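PDB 2HKU: A putative transcriptional regulator from Rhodococcus sp., which probably binds DNA at cis-regulatory sites as a TetR-family transcriptional regulator. Local coordinates for residues A[103-115]-A[168-180]. Sequence-based numbering, arbitrary orientation.
Sequences LLGPGAPSVELFT and FWSAIFGLVIQKT. With EDO (1,2-ethanediol), chain D.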
ATOM      1  N   LEU A 103      -9.533 -10.493   4.347  1.00 26.38           N
ATOM      2  CA  LEU A 103      -8.672  -9.267   4.391  1.00 26.48           C
ATOM      3  C   LEU A 103      -9.107  -8.247   3.334  1.00 25.43           C
ATOM      4  O   LEU A 103      -9.129  -7.118   3.620  1.00 25.72           O
ATOM      5  CB  LEU A 103      -7.194  -9.652   4.199  1.00 25.26           C
ATOM      6  CG  LEU A 103      -6.624 -10.468   5.363  1.00 25.82           C
ATOM      7  CD1 LEU A 103      -5.269 -10.863   4.930  1.00 22.18           C
ATOM      8  CD2 LEU A 103      -6.669  -9.640   6.727  1.00 24.74           C
ATOM      9  N   LEU A 104      -9.466  -8.677   2.114  1.00 27.72           N
ATOM     10  CA  LEU A 104      -9.777  -7.729   1.034  1.00 27.26           C
ATOM     11  C   LEU A 104     -11.181  -7.229   1.102  1.00 29.72           C
ATOM     12  O   LEU A 104     -11.513  -6.155   0.569  1.00 28.92           O
ATOM     13  CB  LEU A 104      -9.467  -8.313  -0.352  1.00 27.15           C
ATOM     14  CG  LEU A 104      -7.977  -8.623  -0.549  1.00 24.79           C
ATOM     15  CD1 LEU A 104      -7.641  -9.221  -1.917  1.00 27.06           C
ATOM     16  CD2 LEU A 104      -7.132  -7.364  -0.326  1.00 30.37           C
ATOM     17  N   GLY A 105     -12.041  -7.982   1.797  1.00 30.77           N
ATOM     18  CA  GLY A 105     -13.414  -7.552   1.942  1.00 29.43           C
ATOM     19  C   GLY A 105     -13.786  -6.998   3.286  1.00 30.60           C
ATOM     20  O   GLY A 105     -13.609  -5.801   3.539  1.00 30.76           O
ATOM     21  N   PRO A 106     -14.335  -7.850   4.201  1.00 29.87           N
ATOM     22  CA  PRO A 106     -14.663  -7.184   5.428  1.00 29.20           C
ATOM     23  C   PRO A 106     -13.461  -6.612   6.242  1.00 27.14           C
ATOM     24  O   PRO A 106     -13.669  -5.746   7.053  1.00 28.38           O
ATOM     25  CB  PRO A 106     -15.413  -8.271   6.257  1.00 28.87           C
ATOM     26  CG  PRO A 106     -15.023  -9.514   5.665  1.00 29.27           C
ATOM     27  CD  PRO A 106     -14.663  -9.292   4.232  1.00 32.03           C
ATOM     28  N   GLY A 107     -12.259  -7.143   6.089  1.00 28.53           N
ATOM     29  CA  GLY A 107     -11.092  -6.627   6.904  1.00 28.66           C
ATOM     30  C   GLY A 107     -10.433  -5.410   6.208  1.00 28.00           C
ATOM     31  O   GLY A 107      -9.444  -4.867   6.705  1.00 26.25           O
ATOM     32  N   ALA A 108     -10.971  -4.984   5.054  1.00 27.80           N
ATOM     33  CA  ALA A 108     -10.253  -3.950   4.254  1.00 26.15           C
ATOM     34  C   ALA A 108     -10.181  -2.609   4.984  1.00 25.61           C
ATOM     35  O   ALA A 108      -9.096  -2.034   5.087  1.00 25.37           O
ATOM     36  CB  ALA A 108     -10.834  -3.834   2.786  1.00 26.10           C
ATOM     37  N   PRO A 109     -11.289  -2.093   5.563  1.00 26.50           N
ATOM     38  CA  PRO A 109     -11.164  -0.844   6.341  1.00 25.30           C
ATOM     39  C   PRO A 109     -10.110  -0.877   7.492  1.00 26.15           C
ATOM     40  O   PRO A 109      -9.483   0.164   7.787  1.00 24.92           O
ATOM     41  CB  PRO A 109     -12.591  -0.653   6.919  1.00 26.67           C
ATOM     42  CG  PRO A 109     -13.419  -1.265   5.941  1.00 27.47           C
ATOM     43  CD  PRO A 109     -12.703  -2.515   5.515  1.00 27.04           C
ATOM     44  N   SER A 110      -9.940  -2.048   8.164  1.00 24.46           N
ATOM     45  CA  SER A 110      -8.862  -2.220   9.160  1.00 24.50           C
ATOM     46  C   SER A 110      -7.453  -2.162   8.560  1.00 23.51           C
ATOM     47  O   SER A 110      -6.603  -1.473   9.096  1.00 24.84           O
ATOM     48  CB  SER A 110      -9.115  -3.567   9.917  1.00 24.40           C
ATOM     49  OG  SER A 110     -10.322  -3.432  10.659  1.00 24.60           O
ATOM     50  N   VAL A 111      -7.199  -2.887   7.455  1.00 25.02           N
ATOM     51  CA  VAL A 111      -5.902  -2.788   6.722  1.00 25.04           C
ATOM     52  C   VAL A 111      -5.699  -1.324   6.272  1.00 24.78           C
ATOM     53  O   VAL A 111      -4.576  -0.762   6.313  1.00 24.06           O
ATOM     54  CB  VAL A 111      -5.870  -3.690   5.475  1.00 25.39           C
ATOM     55  CG1 VAL A 111      -4.544  -3.566   4.706  1.00 26.18           C
ATOM     56  CG2 VAL A 111      -6.126  -5.152   5.856  1.00 26.35           C
ATOM     57  N   GLU A 112      -6.759  -0.740   5.727  1.00 23.86           N
ATOM     58  CA  GLU A 112      -6.671   0.620   5.205  1.00 23.92           C
ATOM     59  C   GLU A 112      -6.361   1.640   6.325  1.00 22.54           C
ATOM     60  O   GLU A 112      -5.456   2.486   6.188  1.00 23.52           O
ATOM     61  CB  GLU A 112      -7.932   0.974   4.426  1.00 24.19           C
ATOM     62  CG  GLU A 112      -7.996   2.446   4.056  1.00 27.71           C
ATOM     63  CD  GLU A 112      -9.334   2.857   3.479  1.00 36.21           C
ATOM     64  OE1 GLU A 112     -10.176   1.962   3.095  1.00 36.91           O
ATOM     65  OE2 GLU A 112      -9.527   4.086   3.417  1.00 35.79           O
ATOM     66  N   LEU A 113      -7.023   1.552   7.460  1.00 20.79           N
ATOM     67  CA  LEU A 113      -6.570   2.338   8.605  1.00 22.60           C
ATOM     68  C   LEU A 113      -5.088   2.163   9.004  1.00 21.49           C
ATOM     69  O   LEU A 113      -4.396   3.158   9.376  1.00 21.32           O
ATOM     70  CB  LEU A 113      -7.419   2.019   9.839  1.00 23.35           C
ATOM     71  CG  LEU A 113      -7.432   2.895  11.045  1.00 25.42           C
ATOM     72  CD1 LEU A 113      -7.927   4.284  10.551  1.00 28.53           C
ATOM     73  CD2 LEU A 113      -8.437   2.309  12.043  1.00 26.79           C
ATOM     74  N   PHE A 114      -4.586   0.925   8.955  1.00 20.92           N
ATOM     75  CA  PHE A 114      -3.241   0.669   9.401  1.00 20.11           C
ATOM     76  C   PHE A 114      -2.281   1.243   8.341  1.00 20.87           C
ATOM     77  O   PHE A 114      -1.230   1.771   8.695  1.00 20.03           O
ATOM     78  CB  PHE A 114      -3.006  -0.848   9.477  1.00 20.90           C
ATOM     79  CG  PHE A 114      -1.583  -1.216   9.846  1.00 23.14           C
ATOM     80  CD1 PHE A 114      -1.017  -0.785  11.051  1.00 20.84           C
ATOM     81  CD2 PHE A 114      -0.829  -2.041   8.990  1.00 22.89           C
ATOM     82  CE1 PHE A 114       0.294  -1.149  11.406  1.00 27.01           C
ATOM     83  CE2 PHE A 114       0.452  -2.444   9.334  1.00 23.67           C
ATOM     84  CZ  PHE A 114       1.069  -1.991  10.513  1.00 24.19           C
ATOM     85  N   THR A 115      -2.615   1.100   7.048  1.00 21.81           N
ATOM     86  CA  THR A 115      -1.842   1.827   5.972  1.00 22.17           C
ATOM     87  C   THR A 115      -1.787   3.362   6.217  1.00 21.50           C
ATOM     88  O   THR A 115      -0.704   3.987   6.021  1.00 23.82           O
ATOM     89  CB  THR A 115      -2.288   1.454   4.465  1.00 20.26           C
ATOM     90  OG1 THR A 115      -3.585   1.998   4.184  1.00 26.39           O
ATOM     91  CG2 THR A 115      -2.257  -0.008   4.253  1.00 16.62           C
ATOM     92  N   PHE A 168       3.207 -11.697   0.557  1.00 18.85           N
ATOM     93  CA  PHE A 168       1.753 -11.791   0.778  1.00 19.05           C
ATOM     94  C   PHE A 168       1.237 -10.440   1.433  1.00 18.46           C
ATOM     95  O   PHE A 168       0.315  -9.798   0.956  1.00 19.57           O
ATOM     96  CB  PHE A 168       1.381 -12.966   1.697  1.00 18.95           C
ATOM     97  CG  PHE A 168      -0.172 -12.999   2.031  1.00 21.24           C
ATOM     98  CD1 PHE A 168      -1.076 -13.516   1.109  1.00 21.83           C
ATOM     99  CD2 PHE A 168      -0.666 -12.477   3.238  1.00 20.17           C
ATOM    100  CE1 PHE A 168      -2.492 -13.532   1.408  1.00 16.68           C
ATOM    101  CE2 PHE A 168      -2.020 -12.459   3.599  1.00 23.27           C
ATOM    102  CZ  PHE A 168      -2.981 -12.950   2.648  1.00 18.17           C
ATOM    103  N   TRP A 169       1.840 -10.024   2.531  1.00 18.06           N
ATOM    104  CA  TRP A 169       1.390  -8.790   3.169  1.00 18.19           C
ATOM    105  C   TRP A 169       1.504  -7.493   2.314  1.00 18.54           C
ATOM    106  O   TRP A 169       0.633  -6.646   2.386  1.00 17.85           O
ATOM    107  CB  TRP A 169       1.990  -8.631   4.595  1.00 18.32           C
ATOM    108  CG  TRP A 169       1.096  -9.404   5.601  1.00 20.66           C
ATOM    109  CD1 TRP A 169       1.364 -10.625   6.181  1.00 23.30           C
ATOM    110  CD2 TRP A 169      -0.200  -9.021   6.026  1.00 18.90           C
ATOM    111  NE1 TRP A 169       0.270 -11.022   6.947  1.00 22.74           N
ATOM    112  CE2 TRP A 169      -0.693 -10.041   6.863  1.00 24.13           C
ATOM    113  CE3 TRP A 169      -1.034  -7.910   5.741  1.00 18.82           C
ATOM    114  CZ2 TRP A 169      -1.967  -9.979   7.430  1.00 22.64           C
ATOM    115  CZ3 TRP A 169      -2.293  -7.846   6.337  1.00 23.05           C
ATOM    116  CH2 TRP A 169      -2.713  -8.828   7.221  1.00 20.14           C
ATOM    117  N   SER A 170       2.632  -7.275   1.648  1.00 16.96           N
ATOM    118  CA  SER A 170       2.734  -6.033   0.828  1.00 19.64           C
ATOM    119  C   SER A 170       1.773  -5.986  -0.350  1.00 18.65           C
ATOM    120  O   SER A 170       1.260  -4.932  -0.650  1.00 18.62           O
ATOM    121  CB  SER A 170       4.132  -5.861   0.307  1.00 20.00           C
ATOM    122  OG  SER A 170       4.509  -7.048  -0.324  1.00 27.73           O
ATOM    123  N   ALA A 171       1.471  -7.151  -0.954  1.00 20.39           N
ATOM    124  CA  ALA A 171       0.307  -7.287  -1.925  1.00 20.90           C
ATOM    125  C   ALA A 171      -1.047  -6.887  -1.287  1.00 20.75           C
ATOM    126  O   ALA A 171      -1.842  -6.099  -1.844  1.00 19.41           O
ATOM    127  CB  ALA A 171       0.210  -8.758  -2.494  1.00 22.10           C
ATOM    128  N   ILE A 172      -1.343  -7.489  -0.121  1.00 20.92           N
ATOM    129  CA  ILE A 172      -2.527  -7.103   0.580  1.00 19.89           C
ATOM    130  C   ILE A 172      -2.625  -5.569   0.783  1.00 19.30           C
ATOM    131  O   ILE A 172      -3.635  -4.991   0.445  1.00 19.55           O
ATOM    132  CB  ILE A 172      -2.737  -7.904   1.928  1.00 20.12           C
ATOM    133  CG1 ILE A 172      -2.979  -9.426   1.640  1.00 19.62           C
ATOM    134  CG2 ILE A 172      -3.823  -7.250   2.742  1.00 18.46           C
ATOM    135  CD1 ILE A 172      -4.373  -9.777   1.005  1.00 21.84           C
ATOM    136  N   PHE A 173      -1.576  -4.940   1.334  1.00 19.90           N
ATOM    137  CA  PHE A 173      -1.537  -3.467   1.524  1.00 19.35           C
ATOM    138  C   PHE A 173      -1.789  -2.706   0.230  1.00 18.37           C
ATOM    139  O   PHE A 173      -2.691  -1.847   0.159  1.00 18.48           O
ATOM    140  CB  PHE A 173      -0.185  -3.029   2.142  1.00 17.62           C
ATOM    141  CG  PHE A 173       0.089  -3.621   3.522  1.00 16.95           C
ATOM    142  CD1 PHE A 173      -0.945  -3.838   4.433  1.00 16.05           C
ATOM    143  CD2 PHE A 173       1.388  -3.937   3.893  1.00 17.20           C
ATOM    144  CE1 PHE A 173      -0.622  -4.405   5.730  1.00 17.97           C
ATOM    145  CE2 PHE A 173       1.733  -4.475   5.150  1.00 16.52           C
ATOM    146  CZ  PHE A 173       0.765  -4.719   6.028  1.00 21.83           C
ATOM    147  N   GLY A 174      -1.064  -3.078  -0.810  1.00 19.99           N
ATOM    148  CA  GLY A 174      -1.177  -2.371  -2.157  1.00 19.88           C
ATOM    149  C   GLY A 174      -2.538  -2.624  -2.832  1.00 22.08           C
ATOM    150  O   GLY A 174      -3.104  -1.736  -3.509  1.00 21.95           O
ATOM    151  N   LEU A 175      -3.078  -3.830  -2.669  1.00 22.06           N
ATOM    152  CA  LEU A 175      -4.443  -4.104  -3.181  1.00 21.75           C
ATOM    153  C   LEU A 175      -5.530  -3.357  -2.420  1.00 21.06           C
ATOM    154  O   LEU A 175      -6.440  -2.785  -3.033  1.00 21.75           O
ATOM    155  CB  LEU A 175      -4.794  -5.609  -3.204  1.00 22.96           C
ATOM    156  CG  LEU A 175      -3.918  -6.386  -4.115  1.00 20.96           C
ATOM    157  CD1 LEU A 175      -3.726  -7.918  -3.813  1.00 23.40           C
ATOM    158  CD2 LEU A 175      -4.337  -6.124  -5.538  1.00 21.71           C
ATOM    159  N   VAL A 176      -5.451  -3.333  -1.110  1.00 19.12           N
ATOM    160  CA  VAL A 176      -6.408  -2.550  -0.301  1.00 19.86           C
ATOM    161  C   VAL A 176      -6.347  -1.079  -0.644  1.00 20.30           C
ATOM    162  O   VAL A 176      -7.370  -0.450  -0.746  1.00 20.26           O
ATOM    163  CB  VAL A 176      -6.234  -2.696   1.261  1.00 18.70           C
ATOM    164  CG1 VAL A 176      -7.071  -1.656   2.047  1.00 19.14           C
ATOM    165  CG2 VAL A 176      -6.662  -4.119   1.684  1.00 19.60           C
ATOM    166  N   ILE A 177      -5.152  -0.524  -0.767  1.00 19.16           N
ATOM    167  CA  ILE A 177      -5.043   0.888  -1.047  1.00 20.37           C
ATOM    168  C   ILE A 177      -5.680   1.242  -2.415  1.00 19.37           C
ATOM    169  O   ILE A 177      -6.465   2.188  -2.526  1.00 19.07           O
ATOM    170  CB  ILE A 177      -3.530   1.323  -1.044  1.00 18.55           C
ATOM    171  CG1 ILE A 177      -3.026   1.287   0.419  1.00 21.57           C
ATOM    172  CG2 ILE A 177      -3.481   2.756  -1.535  1.00 21.17           C
ATOM    173  CD1 ILE A 177      -1.468   1.179   0.600  1.00 24.93           C
ATOM    174  N   GLN A 178      -5.338   0.513  -3.450  1.00 19.55           N
ATOM    175  CA  GLN A 178      -5.804   0.818  -4.796  1.00 20.68           C
ATOM    176  C   GLN A 178      -7.246   0.490  -4.989  1.00 22.94           C
ATOM    177  O   GLN A 178      -7.977   1.111  -5.777  1.00 23.49           O
ATOM    178  CB  GLN A 178      -5.056  -0.032  -5.763  1.00 19.42           C
ATOM    179  CG  GLN A 178      -3.568   0.525  -5.878  1.00 18.96           C
ATOM    180  CD  GLN A 178      -2.780  -0.286  -6.767  1.00 17.98           C
ATOM    181  OE1 GLN A 178      -2.481   0.113  -7.934  1.00 25.06           O
ATOM    182  NE2 GLN A 178      -2.345  -1.431  -6.282  1.00 15.82           N
ATOM    183  N   LYS A 179      -7.666  -0.571  -4.331  1.00 24.24           N
ATOM    184  CA  LYS A 179      -9.110  -0.895  -4.322  1.00 25.22           C
ATOM    185  C   LYS A 179      -9.996   0.185  -3.772  1.00 26.60           C
ATOM    186  O   LYS A 179     -11.046   0.506  -4.385  1.00 27.83           O
ATOM    187  CB  LYS A 179      -9.328  -2.291  -3.701  1.00 23.15           C
ATOM    188  CG  LYS A 179     -10.798  -2.638  -3.470  1.00 30.18           C
ATOM    189  CD  LYS A 179     -11.010  -4.195  -3.573  1.00 32.24           C
ATOM    190  CE  LYS A 179     -10.478  -4.836  -2.322  1.00 31.00           C
ATOM    191  NZ  LYS A 179     -11.159  -4.105  -1.127  1.00 36.87           N
ATOM    192  N   THR A 180      -9.582   0.806  -2.667  1.00 29.24           N
ATOM    193  CA  THR A 180     -10.327   1.880  -2.033  1.00 31.38           C
ATOM    194  C   THR A 180     -10.266   3.209  -2.824  1.00 32.76           C
ATOM    195  O   THR A 180     -11.308   3.899  -3.026  1.00 32.69           O
ATOM    196  CB  THR A 180      -9.814   2.081  -0.589  1.00 34.15           C
ATOM    197  OG1 THR A 180     -10.791   2.796   0.171  1.00 37.95           O
ATOM    198  CG2 THR A 180      -8.512   2.940  -0.557  1.00 33.38           C
TER
HETATM  199  C1  EDO D 302      -1.699 -14.901   6.427  1.00 27.62           C
HETATM  200  O1  EDO D 302      -1.879 -15.959   7.414  1.00 29.15           O
HETATM  201  C2  EDO D 302      -2.225 -13.686   7.153  1.00 20.03           C
HETATM  202  O2  EDO D 302      -1.147 -13.322   8.054  1.00 27.68           O
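Val176 and Leu104 carry a buried, mostly apolar helix packing in the core of the C-terminal regulatory region, where helix 161-181 runs across the end of helix 92-104 and the start of helix 108-120. The axes of segments 108-115 and 168-180 cross at -100°, 9.3 Å apart. Short, branched Val176 suits its place because its two methyls reach different neighbours: as a knob among Leu104, Ala108, Val111 and Glu112, it sets CG1 against Glu112 CB (3.6 Å) and turns CG2 to Val111 CG1 and Leu104 CD2. Leu104 returns the fit, its side chain sitting among Ile172, Leu175, Val176 and Lys179, with CD2 against the first three. Val111 holds CG1 anti to its backbone N (chi1 179°), which brings that methyl in plane to the edge of the Phe173 ring, 3.6 Å from CD1. Toward the N-terminal end of segment 168-180, Leu103 CD1 meets the rim of Phe168 at CZ (3.8 Å) and the six-membered ring of Trp169 at CH2 (4.0 Å). The indole NE1 donates to O2 of a bound ethanediol, probably from the crystallisation liquor, at 2.9 Å; Glu83, Ser141 and Leu146 also bond this diol. An alanine in place of Trp169 would probably open a gap beside Leu103 and cost the diol its indole donor. Polar groups close the other end. Lys179, bent at chi3 and chi4, lays its aliphatic part near Leu104 CB while NZ donates in the carbonyl plane to Leu104 O (2.7 Å), just where helix 92-104 stops. Thr180 OG1 gives a hydrogen bond to Glu112 OE1 (3.1 Å) from above the carboxylate plane. Leu175 and Thr115 also touch the second subunit, so the packing adjoins the dimer interface. This near-perpendicular crossing belongs to the all-helical C-terminal domain seen in TetR-family regulators.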